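Local coordinates for protein dTDP-4-dehydrorhamnose reductase (Bacillus anthracis, PDB 3SC6) that probably catalyses the NADPH-dependent reduction of dTDP-4-dehydrorhamnose to dTDP-L-rhamnose, working on a Rossmann-type fold in the rhamnose biosynthetic pathway, at residues A[106-111]-A[128-133]; A[101-106]-A[148-153]. One frame throughout, in Å; residues are numbered along the deposited sequence.

Interaction 1: residues A[106-111]-A[128-133]; sequences TDYVFQ and NIYGAS. With NAP (NADP nicotinamide-adenine-dinucleotide phosphate), chain G.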
ATOM      1  N   THR A 106       5.814   0.510   1.931  1.00 50.92           N
ATOM      2  CA  THR A 106       5.910   1.476   0.840  1.00 52.00           C
ATOM      3  C   THR A 106       7.268   1.610   0.150  1.00 52.97           C
ATOM      4  O   THR A 106       8.274   1.067   0.594  1.00 53.24           O
ATOM      5  CB  THR A 106       5.595   2.865   1.414  1.00 52.63           C
ATOM      6  OG1 THR A 106       5.653   3.845   0.376  1.00 55.14           O
ATOM      7  CG2 THR A 106       6.593   3.219   2.517  1.00 50.51           C
ATOM      8  N   ASP A 107       7.276   2.366  -0.943  1.00 54.73           N
ATOM      9  CA  ASP A 107       8.493   2.610  -1.713  1.00 56.15           C
ATOM     10  C   ASP A 107       9.283   3.784  -1.129  1.00 56.67           C
ATOM     11  O   ASP A 107      10.380   4.083  -1.597  1.00 56.09           O
ATOM     12  CB  ASP A 107       8.173   2.881  -3.187  1.00 57.80           C
ATOM     13  CG  ASP A 107       7.245   4.064  -3.384  1.00 60.42           C
ATOM     14  OD1 ASP A 107       7.475   4.829  -4.337  1.00 65.74           O
ATOM     15  OD2 ASP A 107       6.286   4.230  -2.603  1.00 63.37           O
ATOM     16  N   TYR A 108       8.722   4.454  -0.121  1.00 57.27           N
ATOM     17  CA  TYR A 108       9.406   5.584   0.509  1.00 59.15           C
ATOM     18  C   TYR A 108      10.515   5.119   1.452  1.00 58.34           C
ATOM     19  O   TYR A 108      11.105   5.922   2.172  1.00 58.81           O
ATOM     20  CB  TYR A 108       8.435   6.529   1.232  1.00 60.09           C
ATOM     21  CG  TYR A 108       7.458   7.235   0.317  1.00 63.81           C
ATOM     22  CD1 TYR A 108       7.904   8.155  -0.615  1.00 68.97           C
ATOM     23  CD2 TYR A 108       6.094   7.016   0.413  1.00 68.21           C
ATOM     24  CE1 TYR A 108       7.023   8.815  -1.452  1.00 72.39           C
ATOM     25  CE2 TYR A 108       5.200   7.675  -0.420  1.00 71.27           C
ATOM     26  CZ  TYR A 108       5.672   8.573  -1.350  1.00 72.63           C
ATOM     27  OH  TYR A 108       4.795   9.234  -2.180  1.00 75.23           O
ATOM     28  N   VAL A 109      10.788   3.816   1.445  1.00 57.74           N
ATOM     29  CA  VAL A 109      11.835   3.246   2.277  1.00 57.28           C
ATOM     30  C   VAL A 109      13.162   3.415   1.523  1.00 58.67           C
ATOM     31  O   VAL A 109      14.231   3.191   2.080  1.00 58.77           O
ATOM     32  CB  VAL A 109      11.580   1.755   2.604  1.00 56.05           C
ATOM     33  CG1 VAL A 109      10.299   1.602   3.413  1.00 53.74           C
ATOM     34  CG2 VAL A 109      11.521   0.923   1.331  1.00 55.74           C
ATOM     35  N   PHE A 110      13.073   3.789   0.245  1.00 60.01           N
ATOM     36  CA  PHE A 110      14.248   4.009  -0.593  1.00 61.84           C
ATOM     37  C   PHE A 110      14.320   5.489  -0.961  1.00 64.58           C
ATOM     38  O   PHE A 110      13.368   6.239  -0.734  1.00 64.21           O
ATOM     39  CB  PHE A 110      14.184   3.205  -1.893  1.00 61.85           C
ATOM     40  CG  PHE A 110      14.130   1.725  -1.702  1.00 58.68           C
ATOM     41  CD1 PHE A 110      15.289   1.001  -1.507  1.00 57.93           C
ATOM     42  CD2 PHE A 110      12.931   1.046  -1.787  1.00 58.43           C
ATOM     43  CE1 PHE A 110      15.252  -0.369  -1.351  1.00 57.74           C
ATOM     44  CE2 PHE A 110      12.886  -0.326  -1.638  1.00 58.41           C
ATOM     45  CZ  PHE A 110      14.052  -1.034  -1.419  1.00 57.55           C
ATOM     46  N   GLN A 111      15.449   5.901  -1.538  1.00 67.74           N
ATOM     47  CA  GLN A 111      15.649   7.294  -1.955  1.00 70.92           C
ATOM     48  C   GLN A 111      14.865   7.607  -3.225  1.00 72.94           C
ATOM     49  O   GLN A 111      14.615   8.774  -3.538  1.00 74.49           O
ATOM     50  CB  GLN A 111      17.135   7.589  -2.173  1.00 72.18           C
ATOM     51  CG  GLN A 111      17.989   7.505  -0.914  1.00 73.61           C
ATOM     52  CD  GLN A 111      17.609   8.549   0.132  1.00 75.09           C
ATOM     53  OE1 GLN A 111      16.774   9.417  -0.111  1.00 76.83           O
ATOM     54  NE2 GLN A 111      18.242   8.478   1.296  1.00 76.91           N
ATOM     55  N   ASN A 128      11.807   9.972   3.756  1.00 54.56           N
ATOM     56  CA  ASN A 128      11.030  10.876   4.613  1.00 54.61           C
ATOM     57  C   ASN A 128      10.549  10.180   5.885  1.00 53.28           C
ATOM     58  O   ASN A 128      10.717   8.976   6.026  1.00 52.68           O
ATOM     59  CB  ASN A 128       9.849  11.452   3.824  1.00 55.35           C
ATOM     60  CG  ASN A 128       8.893  10.381   3.324  1.00 53.73           C
ATOM     61  OD1 ASN A 128       8.892   9.252   3.808  1.00 54.16           O
ATOM     62  ND2 ASN A 128       8.045  10.751   2.375  1.00 54.47           N
ATOM     63  N   ILE A 129       9.940  10.929   6.803  1.00 53.84           N
ATOM     64  CA  ILE A 129       9.452  10.343   8.067  1.00 52.90           C
ATOM     65  C   ILE A 129       8.529   9.149   7.856  1.00 51.44           C
ATOM     66  O   ILE A 129       8.656   8.142   8.544  1.00 50.87           O
ATOM     67  CB  ILE A 129       8.784  11.387   8.977  1.00 53.95           C
ATOM     68  CG1 ILE A 129       9.811  12.429   9.417  1.00 55.66           C
ATOM     69  CG2 ILE A 129       8.241  10.728  10.227  1.00 52.80           C
ATOM     70  CD1 ILE A 129      10.963  11.844  10.218  1.00 55.35           C
ATOM     71  N   TYR A 130       7.590   9.261   6.924  1.00 51.78           N
ATOM     72  CA  TYR A 130       6.675   8.156   6.649  1.00 50.33           C
ATOM     73  C   TYR A 130       7.451   6.912   6.264  1.00 49.75           C
ATOM     74  O   TYR A 130       7.234   5.834   6.826  1.00 48.90           O
ATOM     75  CB  TYR A 130       5.698   8.533   5.540  1.00 50.65           C
ATOM     76  CG  TYR A 130       4.846   7.387   5.024  1.00 49.55           C
ATOM     77  CD1 TYR A 130       3.685   6.989   5.675  1.00 49.00           C
ATOM     78  CD2 TYR A 130       5.183   6.742   3.841  1.00 48.60           C
ATOM     79  CE1 TYR A 130       2.907   5.950   5.176  1.00 48.98           C
ATOM     80  CE2 TYR A 130       4.418   5.718   3.336  1.00 48.58           C
ATOM     81  CZ  TYR A 130       3.283   5.324   3.999  1.00 48.99           C
ATOM     82  OH  TYR A 130       2.534   4.296   3.472  1.00 46.57           O
ATOM     83  N   GLY A 131       8.364   7.069   5.311  1.00 50.08           N
ATOM     84  CA  GLY A 131       9.181   5.957   4.845  1.00 49.45           C
ATOM     85  C   GLY A 131      10.018   5.339   5.948  1.00 48.97           C
ATOM     86  O   GLY A 131      10.142   4.114   6.027  1.00 48.32           O
ATOM     87  N   ALA A 132      10.583   6.187   6.804  1.00 49.69           N
ATOM     88  CA  ALA A 132      11.420   5.736   7.913  1.00 49.44           C
ATOM     89  C   ALA A 132      10.609   5.030   8.979  1.00 48.59           C
ATOM     90  O   ALA A 132      11.081   4.071   9.583  1.00 48.57           O
ATOM     91  CB  ALA A 132      12.161   6.910   8.524  1.00 50.39           C
ATOM     92  N   SER A 133       9.394   5.508   9.215  1.00 48.95           N
ATOM     93  CA  SER A 133       8.524   4.913  10.219  1.00 48.64           C
ATOM     94  C   SER A 133       8.130   3.493   9.829  1.00 47.47           C
ATOM     95  O   SER A 133       8.132   2.600  10.676  1.00 46.90           O
ATOM     96  CB  SER A 133       7.271   5.760  10.429  1.00 49.29           C
ATOM     97  OG  SER A 133       6.521   5.849   9.233  1.00 50.39           O
TER
HETATM   98  PA  NAP G 285      -5.501   4.371   4.694  1.00 60.45           P
HETATM   99  O1A NAP G 285      -5.017   5.554   5.498  1.00 59.85           O
HETATM  100  O2A NAP G 285      -6.841   4.450   3.996  1.00 58.79           O
HETATM  101  O5B NAP G 285      -5.505   3.063   5.631  1.00 59.65           O
HETATM  102  C5B NAP G 285      -4.916   3.057   6.928  1.00 59.18           C
HETATM  103  C4B NAP G 285      -5.999   2.764   7.961  1.00 58.22           C
HETATM  104  O4B NAP G 285      -5.398   2.517   9.242  1.00 57.98           O
HETATM  105  C3B NAP G 285      -6.966   3.934   8.127  1.00 57.50           C
HETATM  106  O3B NAP G 285      -8.321   3.536   7.900  1.00 55.08           O
HETATM  107  C2B NAP G 285      -6.786   4.374   9.562  1.00 57.55           C
HETATM  108  O2B NAP G 285      -8.011   4.808  10.150  1.00 58.30           O
HETATM  109  C1B NAP G 285      -6.232   3.121  10.229  1.00 56.91           C
HETATM  110  N9A NAP G 285      -5.566   3.419  11.527  1.00 54.53           N
HETATM  111  C8A NAP G 285      -4.997   4.576  11.915  1.00 52.90           C
HETATM  112  N7A NAP G 285      -4.538   4.431  13.179  1.00 52.32           N
HETATM  113  C5A NAP G 285      -4.835   3.180  13.579  1.00 51.54           C
HETATM  114  C6A NAP G 285      -4.615   2.414  14.829  1.00 49.70           C
HETATM  115  N6A NAP G 285      -3.982   2.981  15.885  1.00 48.31           N
HETATM  116  N1A NAP G 285      -5.056   1.136  14.882  1.00 49.94           N
HETATM  117  C2A NAP G 285      -5.682   0.580  13.826  1.00 52.23           C
HETATM  118  N3A NAP G 285      -5.894   1.263  12.683  1.00 52.47           N
HETATM  119  C4A NAP G 285      -5.485   2.550  12.538  1.00 52.90           C
HETATM  120  O3  NAP G 285      -4.366   3.993   3.608  1.00 61.63           O
HETATM  121  PN  NAP G 285      -4.336   2.581   2.815  1.00 61.32           P
HETATM  122  O1N NAP G 285      -3.761   2.839   1.442  1.00 62.92           O
HETATM  123  O2N NAP G 285      -5.654   1.864   2.969  1.00 59.73           O
HETATM  124  O5D NAP G 285      -3.251   1.741   3.647  1.00 65.90           O
HETATM  125  C5D NAP G 285      -2.761   0.494   3.152  1.00 67.98           C
HETATM  126  C4D NAP G 285      -1.270   0.347   3.448  1.00 68.93           C
HETATM  127  O4D NAP G 285      -0.503   0.590   2.258  1.00 69.89           O
HETATM  128  C3D NAP G 285      -0.771   1.325   4.508  1.00 68.88           C
HETATM  129  O3D NAP G 285      -0.114   0.616   5.562  1.00 67.59           O
HETATM  130  C2D NAP G 285       0.205   2.234   3.793  1.00 68.85           C
HETATM  131  O2D NAP G 285       1.316   2.532   4.638  1.00 66.20           O
HETATM  132  C1D NAP G 285       0.611   1.444   2.553  1.00 70.70           C
HETATM  133  N1N NAP G 285       0.938   2.289   1.395  1.00 73.35           N
HETATM  134  C2N NAP G 285       0.015   3.123   0.885  1.00 75.20           C
HETATM  135  C3N NAP G 285       0.310   3.927  -0.215  1.00 76.06           C
HETATM  136  C7N NAP G 285      -0.745   4.853  -0.761  1.00 76.52           C
HETATM  137  O7N NAP G 285      -1.819   4.933  -0.180  1.00 76.95           O
HETATM  138  N7N NAP G 285      -0.506   5.565  -1.860  1.00 77.08           N
HETATM  139  C4N NAP G 285       1.576   3.854  -0.787  1.00 75.71           C
HETATM  140  C5N NAP G 285       2.509   2.983  -0.248  1.00 74.59           C
HETATM  141  C6N NAP G 285       2.162   2.203   0.850  1.00 74.04           C
HETATM  142  P2B NAP G 285      -8.289   6.375  10.409  1.00 58.86           P
HETATM  143  O1X NAP G 285      -9.753   6.404  10.775  1.00 60.87           O
HETATM  144  O2X NAP G 285      -7.361   6.748  11.541  1.00 60.63           O
HETATM  145  O3X NAP G 285      -7.955   7.039   9.096  1.00 57.85           O
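Thr106 and Tyr130 meet beside the nicotinamide riboside of NADP, at the cofactor site of this Rossmann-fold reductase. Tyr130 begins the sequence Tyr-Gly-Ala-Ser-Lys, which matches the Tyr-X-X-X-Lys signature of short-chain dehydrogenases/reductases; by analogy with relatives, Thr106 and Tyr130 are likely members of the catalytic group. With Tyr130 CG trans to the backbone N (chi1 171°), the ring runs out past Thr106 and Tyr108 towards the nicotinamide ribose, and the hydroxyl OH hydrogen-bonds NADP O2D, either group being a possible donor; the modelled length is too short to interpret. The threonine and tyrosine side chains point at each other from the two segments, and Thr106 CG2 lies obliquely against Tyr130 CE2 at 3.4 Å. Thr106 OG1 lies in the plane of that ring, at its edge, and 3.3 Å from NADP C5N. Thr106 OG1 also accepts from Tyr108 N (3.2 Å), closing an ST turn that fixes the start of the loop. The Tyr108 and Tyr130 rings touch at their rims, neither covering the other's face, with planes 80° apart and CD2 to CD2 at 3.6 Å, while Asn128 ND2 comes over one face of the Tyr108 ring. Asn128 is the N-cap of the helix: its OD1 takes Gly131 N at 2.7 Å, with the N-H pointing almost straight down the C=O bond. Where the two backbones come closest, Gly131 CA sits 3.3 Å from Tyr108 O in a CA-H...O contact, and Val109 CG1 lies by Gly131 O. Lys134 NZ, one turn on from Tyr130, also hydrogen-bonds NADP. Around the site, helix 76-97 backs Tyr130 through Asn83, strand 100-106 leads into the loop, and helix 129-144 rises just after Asn128.

Interaction 2: residues A[101-106]-A[148-153]; sequences LVYIST and YFIVRT. With NAP (NADP nicotinamide-adenine-dinucleotide phosphate), chain G.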
ATOM      1  N   LEU A 101       1.902 -13.390   8.881  1.00 40.73           N
ATOM      2  CA  LEU A 101       1.681 -11.941   8.913  1.00 39.94           C
ATOM      3  C   LEU A 101       2.012 -11.221   7.607  1.00 39.66           C
ATOM      4  O   LEU A 101       3.106 -11.367   7.063  1.00 38.84           O
ATOM      5  CB  LEU A 101       2.511 -11.327  10.047  1.00 39.42           C
ATOM      6  CG  LEU A 101       2.433  -9.812  10.236  1.00 38.87           C
ATOM      7  CD1 LEU A 101       0.993  -9.373  10.444  1.00 38.75           C
ATOM      8  CD2 LEU A 101       3.316  -9.377  11.409  1.00 38.32           C
ATOM      9  N   VAL A 102       1.058 -10.441   7.105  1.00 40.07           N
ATOM     10  CA  VAL A 102       1.267  -9.689   5.873  1.00 39.70           C
ATOM     11  C   VAL A 102       1.383  -8.230   6.267  1.00 40.11           C
ATOM     12  O   VAL A 102       0.415  -7.630   6.731  1.00 39.94           O
ATOM     13  CB  VAL A 102       0.127  -9.871   4.858  1.00 39.47           C
ATOM     14  CG1 VAL A 102       0.379  -9.018   3.640  1.00 37.88           C
ATOM     15  CG2 VAL A 102      -0.001 -11.321   4.465  1.00 39.66           C
ATOM     16  N   TYR A 103       2.582  -7.673   6.111  1.00 40.38           N
ATOM     17  CA  TYR A 103       2.829  -6.286   6.452  1.00 41.50           C
ATOM     18  C   TYR A 103       2.974  -5.462   5.181  1.00 42.98           C
ATOM     19  O   TYR A 103       3.939  -5.625   4.430  1.00 42.85           O
ATOM     20  CB  TYR A 103       4.074  -6.155   7.328  1.00 40.91           C
ATOM     21  CG  TYR A 103       4.383  -4.731   7.714  1.00 42.49           C
ATOM     22  CD1 TYR A 103       3.766  -4.138   8.810  1.00 44.67           C
ATOM     23  CD2 TYR A 103       5.303  -3.981   6.998  1.00 45.12           C
ATOM     24  CE1 TYR A 103       4.039  -2.830   9.169  1.00 43.86           C
ATOM     25  CE2 TYR A 103       5.592  -2.673   7.356  1.00 46.47           C
ATOM     26  CZ  TYR A 103       4.955  -2.106   8.441  1.00 45.66           C
ATOM     27  OH  TYR A 103       5.241  -0.811   8.801  1.00 48.44           O
ATOM     28  N   ILE A 104       2.003  -4.580   4.947  1.00 44.39           N
ATOM     29  CA  ILE A 104       2.001  -3.725   3.770  1.00 45.03           C
ATOM     30  C   ILE A 104       2.941  -2.558   4.001  1.00 45.89           C
ATOM     31  O   ILE A 104       2.799  -1.825   4.977  1.00 45.76           O
ATOM     32  CB  ILE A 104       0.592  -3.202   3.454  1.00 45.62           C
ATOM     33  CG1 ILE A 104      -0.374  -4.369   3.233  1.00 45.59           C
ATOM     34  CG2 ILE A 104       0.620  -2.328   2.218  1.00 45.30           C
ATOM     35  CD1 ILE A 104       0.011  -5.281   2.081  1.00 43.30           C
ATOM     36  N   SER A 105       3.907  -2.397   3.102  1.00 47.10           N
ATOM     37  CA  SER A 105       4.877  -1.322   3.215  1.00 48.25           C
ATOM     38  C   SER A 105       4.858  -0.415   1.987  1.00 49.71           C
ATOM     39  O   SER A 105       4.017  -0.575   1.100  1.00 50.19           O
ATOM     40  CB  SER A 105       6.273  -1.883   3.469  1.00 47.86           C
ATOM     41  OG  SER A 105       7.217  -0.838   3.624  1.00 49.15           O
ATOM     42  N   THR A 106       5.814   0.510   1.931  1.00 50.92           N
ATOM     43  CA  THR A 106       5.910   1.476   0.840  1.00 52.00           C
ATOM     44  C   THR A 106       7.268   1.610   0.150  1.00 52.97           C
ATOM     45  O   THR A 106       8.274   1.067   0.594  1.00 53.24           O
ATOM     46  CB  THR A 106       5.595   2.865   1.414  1.00 52.63           C
ATOM     47  OG1 THR A 106       5.653   3.845   0.376  1.00 55.14           O
ATOM     48  CG2 THR A 106       6.593   3.219   2.517  1.00 50.51           C
ATOM     49  N   TYR A 148       6.088 -14.308   7.792  1.00 38.42           N
ATOM     50  CA  TYR A 148       5.573 -13.045   7.287  1.00 37.74           C
ATOM     51  C   TYR A 148       5.840 -12.772   5.817  1.00 37.69           C
ATOM     52  O   TYR A 148       6.669 -13.416   5.179  1.00 38.51           O
ATOM     53  CB  TYR A 148       6.213 -11.895   8.082  1.00 37.21           C
ATOM     54  CG  TYR A 148       7.722 -11.906   7.985  1.00 37.07           C
ATOM     55  CD1 TYR A 148       8.368 -11.359   6.885  1.00 39.50           C
ATOM     56  CD2 TYR A 148       8.504 -12.461   8.990  1.00 36.93           C
ATOM     57  CE1 TYR A 148       9.744 -11.377   6.778  1.00 38.91           C
ATOM     58  CE2 TYR A 148       9.890 -12.478   8.892  1.00 35.29           C
ATOM     59  CZ  TYR A 148      10.499 -11.930   7.782  1.00 37.33           C
ATOM     60  OH  TYR A 148      11.869 -11.933   7.659  1.00 40.43           O
ATOM     61  N   PHE A 149       5.126 -11.777   5.311  1.00 37.65           N
ATOM     62  CA  PHE A 149       5.237 -11.334   3.943  1.00 37.79           C
ATOM     63  C   PHE A 149       5.256  -9.817   3.981  1.00 38.46           C
ATOM     64  O   PHE A 149       4.230  -9.195   4.256  1.00 37.92           O
ATOM     65  CB  PHE A 149       4.024 -11.747   3.105  1.00 37.79           C
ATOM     66  CG  PHE A 149       3.793 -13.218   3.032  1.00 36.03           C
ATOM     67  CD1 PHE A 149       4.380 -13.972   2.044  1.00 33.75           C
ATOM     68  CD2 PHE A 149       2.943 -13.841   3.924  1.00 34.61           C
ATOM     69  CE1 PHE A 149       4.148 -15.328   1.965  1.00 34.32           C
ATOM     70  CE2 PHE A 149       2.707 -15.195   3.844  1.00 33.74           C
ATOM     71  CZ  PHE A 149       3.311 -15.937   2.866  1.00 32.08           C
ATOM     72  N   ILE A 150       6.414  -9.213   3.754  1.00 39.87           N
ATOM     73  CA  ILE A 150       6.496  -7.759   3.749  1.00 40.48           C
ATOM     74  C   ILE A 150       6.175  -7.383   2.313  1.00 40.94           C
ATOM     75  O   ILE A 150       6.953  -7.672   1.409  1.00 41.97           O
ATOM     76  CB  ILE A 150       7.874  -7.232   4.176  1.00 40.53           C
ATOM     77  CG1 ILE A 150       8.173  -7.657   5.614  1.00 42.19           C
ATOM     78  CG2 ILE A 150       7.904  -5.727   4.102  1.00 40.33           C
ATOM     79  CD1 ILE A 150       9.497  -7.159   6.139  1.00 44.08           C
ATOM     80  N   VAL A 151       5.010  -6.777   2.103  1.00 41.38           N
ATOM     81  CA  VAL A 151       4.590  -6.382   0.766  1.00 42.18           C
ATOM     82  C   VAL A 151       4.626  -4.868   0.537  1.00 43.49           C
ATOM     83  O   VAL A 151       3.740  -4.137   0.975  1.00 43.76           O
ATOM     84  CB  VAL A 151       3.165  -6.913   0.452  1.00 42.28           C
ATOM     85  CG1 VAL A 151       2.716  -6.456  -0.925  1.00 40.41           C
ATOM     86  CG2 VAL A 151       3.128  -8.438   0.546  1.00 40.22           C
ATOM     87  N   ARG A 152       5.661  -4.410  -0.157  1.00 44.79           N
ATOM     88  CA  ARG A 152       5.824  -2.997  -0.465  1.00 45.86           C
ATOM     89  C   ARG A 152       5.059  -2.682  -1.737  1.00 47.03           C
ATOM     90  O   ARG A 152       5.183  -3.400  -2.732  1.00 46.55           O
ATOM     91  CB  ARG A 152       7.298  -2.686  -0.671  1.00 46.20           C
ATOM     92  CG  ARG A 152       8.132  -2.884   0.560  1.00 46.91           C
ATOM     93  CD  ARG A 152       9.598  -2.807   0.250  1.00 47.53           C
ATOM     94  NE  ARG A 152      10.404  -2.996   1.446  1.00 47.29           N
ATOM     95  CZ  ARG A 152      11.721  -3.153   1.441  1.00 48.56           C
ATOM     96  NH1 ARG A 152      12.380  -3.222   0.292  1.00 50.92           N
ATOM     97  NH2 ARG A 152      12.375  -3.312   2.583  1.00 48.68           N
ATOM     98  N   THR A 153       4.263  -1.618  -1.697  1.00 48.35           N
ATOM     99  CA  THR A 153       3.479  -1.198  -2.847  1.00 49.98           C
ATOM    100  C   THR A 153       3.666   0.311  -2.985  1.00 51.40           C
ATOM    101  O   THR A 153       4.421   0.904  -2.214  1.00 52.02           O
ATOM    102  CB  THR A 153       1.999  -1.536  -2.679  1.00 49.59           C
ATOM    103  OG1 THR A 153       1.297  -1.243  -3.893  1.00 51.89           O
ATOM    104  CG2 THR A 153       1.399  -0.760  -1.511  1.00 49.77           C
TER
HETATM  105  PA  NAP G 285      -5.501   4.371   4.694  1.00 60.45           P
HETATM  106  O1A NAP G 285      -5.017   5.554   5.498  1.00 59.85           O
HETATM  107  O2A NAP G 285      -6.841   4.450   3.996  1.00 58.79           O
HETATM  108  O5B NAP G 285      -5.505   3.063   5.631  1.00 59.65           O
HETATM  109  C5B NAP G 285      -4.916   3.057   6.928  1.00 59.18           C
HETATM  110  C4B NAP G 285      -5.999   2.764   7.961  1.00 58.22           C
HETATM  111  O4B NAP G 285      -5.398   2.517   9.242  1.00 57.98           O
HETATM  112  C3B NAP G 285      -6.966   3.934   8.127  1.00 57.50           C
HETATM  113  O3B NAP G 285      -8.321   3.536   7.900  1.00 55.08           O
HETATM  114  C2B NAP G 285      -6.786   4.374   9.562  1.00 57.55           C
HETATM  115  O2B NAP G 285      -8.011   4.808  10.150  1.00 58.30           O
HETATM  116  C1B NAP G 285      -6.232   3.121  10.229  1.00 56.91           C
HETATM  117  N9A NAP G 285      -5.566   3.419  11.527  1.00 54.53           N
HETATM  118  C8A NAP G 285      -4.997   4.576  11.915  1.00 52.90           C
HETATM  119  N7A NAP G 285      -4.538   4.431  13.179  1.00 52.32           N
HETATM  120  C5A NAP G 285      -4.835   3.180  13.579  1.00 51.54           C
HETATM  121  C6A NAP G 285      -4.615   2.414  14.829  1.00 49.70           C
HETATM  122  N6A NAP G 285      -3.982   2.981  15.885  1.00 48.31           N
HETATM  123  N1A NAP G 285      -5.056   1.136  14.882  1.00 49.94           N
HETATM  124  C2A NAP G 285      -5.682   0.580  13.826  1.00 52.23           C
HETATM  125  N3A NAP G 285      -5.894   1.263  12.683  1.00 52.47           N
HETATM  126  C4A NAP G 285      -5.485   2.550  12.538  1.00 52.90           C
HETATM  127  O3  NAP G 285      -4.366   3.993   3.608  1.00 61.63           O
HETATM  128  PN  NAP G 285      -4.336   2.581   2.815  1.00 61.32           P
HETATM  129  O1N NAP G 285      -3.761   2.839   1.442  1.00 62.92           O
HETATM  130  O2N NAP G 285      -5.654   1.864   2.969  1.00 59.73           O
HETATM  131  O5D NAP G 285      -3.251   1.741   3.647  1.00 65.90           O
HETATM  132  C5D NAP G 285      -2.761   0.494   3.152  1.00 67.98           C
HETATM  133  C4D NAP G 285      -1.270   0.347   3.448  1.00 68.93           C
HETATM  134  O4D NAP G 285      -0.503   0.590   2.258  1.00 69.89           O
HETATM  135  C3D NAP G 285      -0.771   1.325   4.508  1.00 68.88           C
HETATM  136  O3D NAP G 285      -0.114   0.616   5.562  1.00 67.59           O
HETATM  137  C2D NAP G 285       0.205   2.234   3.793  1.00 68.85           C
HETATM  138  O2D NAP G 285       1.316   2.532   4.638  1.00 66.20           O
HETATM  139  C1D NAP G 285       0.611   1.444   2.553  1.00 70.70           C
HETATM  140  N1N NAP G 285       0.938   2.289   1.395  1.00 73.35           N
HETATM  141  C2N NAP G 285       0.015   3.123   0.885  1.00 75.20           C
HETATM  142  C3N NAP G 285       0.310   3.927  -0.215  1.00 76.06           C
HETATM  143  C7N NAP G 285      -0.745   4.853  -0.761  1.00 76.52           C
HETATM  144  O7N NAP G 285      -1.819   4.933  -0.180  1.00 76.95           O
HETATM  145  N7N NAP G 285      -0.506   5.565  -1.860  1.00 77.08           N
HETATM  146  C4N NAP G 285       1.576   3.854  -0.787  1.00 75.71           C
HETATM  147  C5N NAP G 285       2.509   2.983  -0.248  1.00 74.59           C
HETATM  148  C6N NAP G 285       2.162   2.203   0.850  1.00 74.04           C
HETATM  149  P2B NAP G 285      -8.289   6.375  10.409  1.00 58.86           P
HETATM  150  O1X NAP G 285      -9.753   6.404  10.775  1.00 60.87           O
HETATM  151  O2X NAP G 285      -7.361   6.748  11.541  1.00 60.63           O
HETATM  152  O3X NAP G 285      -7.955   7.039   9.096  1.00 57.85           O
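Ser105 and Arg152 lie next to each other on the same face of two neighbouring parallel strands, near the cofactor end of the Rossmann sheet. Five backbone bonds join the strands in alternation, from Phe149 N to Leu101 O (2.7 Å) through to Thr153 N with Ser105 O (3.0 Å), and the short segments are twisted by 33°. On the Val102 and Ile104 face the contact is apolar: Val102 CG2 crosses to Phe149 CD2 at 3.9 Å, and Ile104 CD1 lies side by side with Val151 CB at the same distance. Helix 191-202 covers this face, and Ile104 CG2 touches the ribose of NADP.

Arg152, on the other face, is worth following outward. Arg152 CB lies 4.1 Å from Thr106 O. Arg152 CG then meets Ser105 CB at 3.6 Å, with Ser105 OG slightly farther off, and CD passes Thr106 O again. The chain runs extended from CG to NE (chi2 170°), which carries the guanidinium out to Glu138 of helix 129-144 and His211 of strand 208-211. There NH2 makes a salt bridge with Glu138 OE1, and NH1 hydrogen-bonds His211 NE2. Ser105 OG hydrogen-bonds the other carboxylate oxygen, Glu138 OE2. One glutamate thus serves both strands, and its charge probably offsets that of the buried arginine.

In the fold
Coming from the N terminus, the chain runs along strand 100-106 and reaches Thr106, which belongs to both contacts. The loop that follows comes back at 128-133, where interaction 1 closes it onto the start of helix 129-144. That helix returns the chain to strand 148-157, and interaction 2 closes the larger loop, which holds the smaller one entirely. Strand, helix and parallel neighbouring strand make a beta-alpha-beta unit of the Rossmann fold. The two contacts also touch directly, as Phe110 CZ packs on Arg152 NH1 and Val109 CG2 lies near Arg152 NE, and both border the nicotinamide half of NADP.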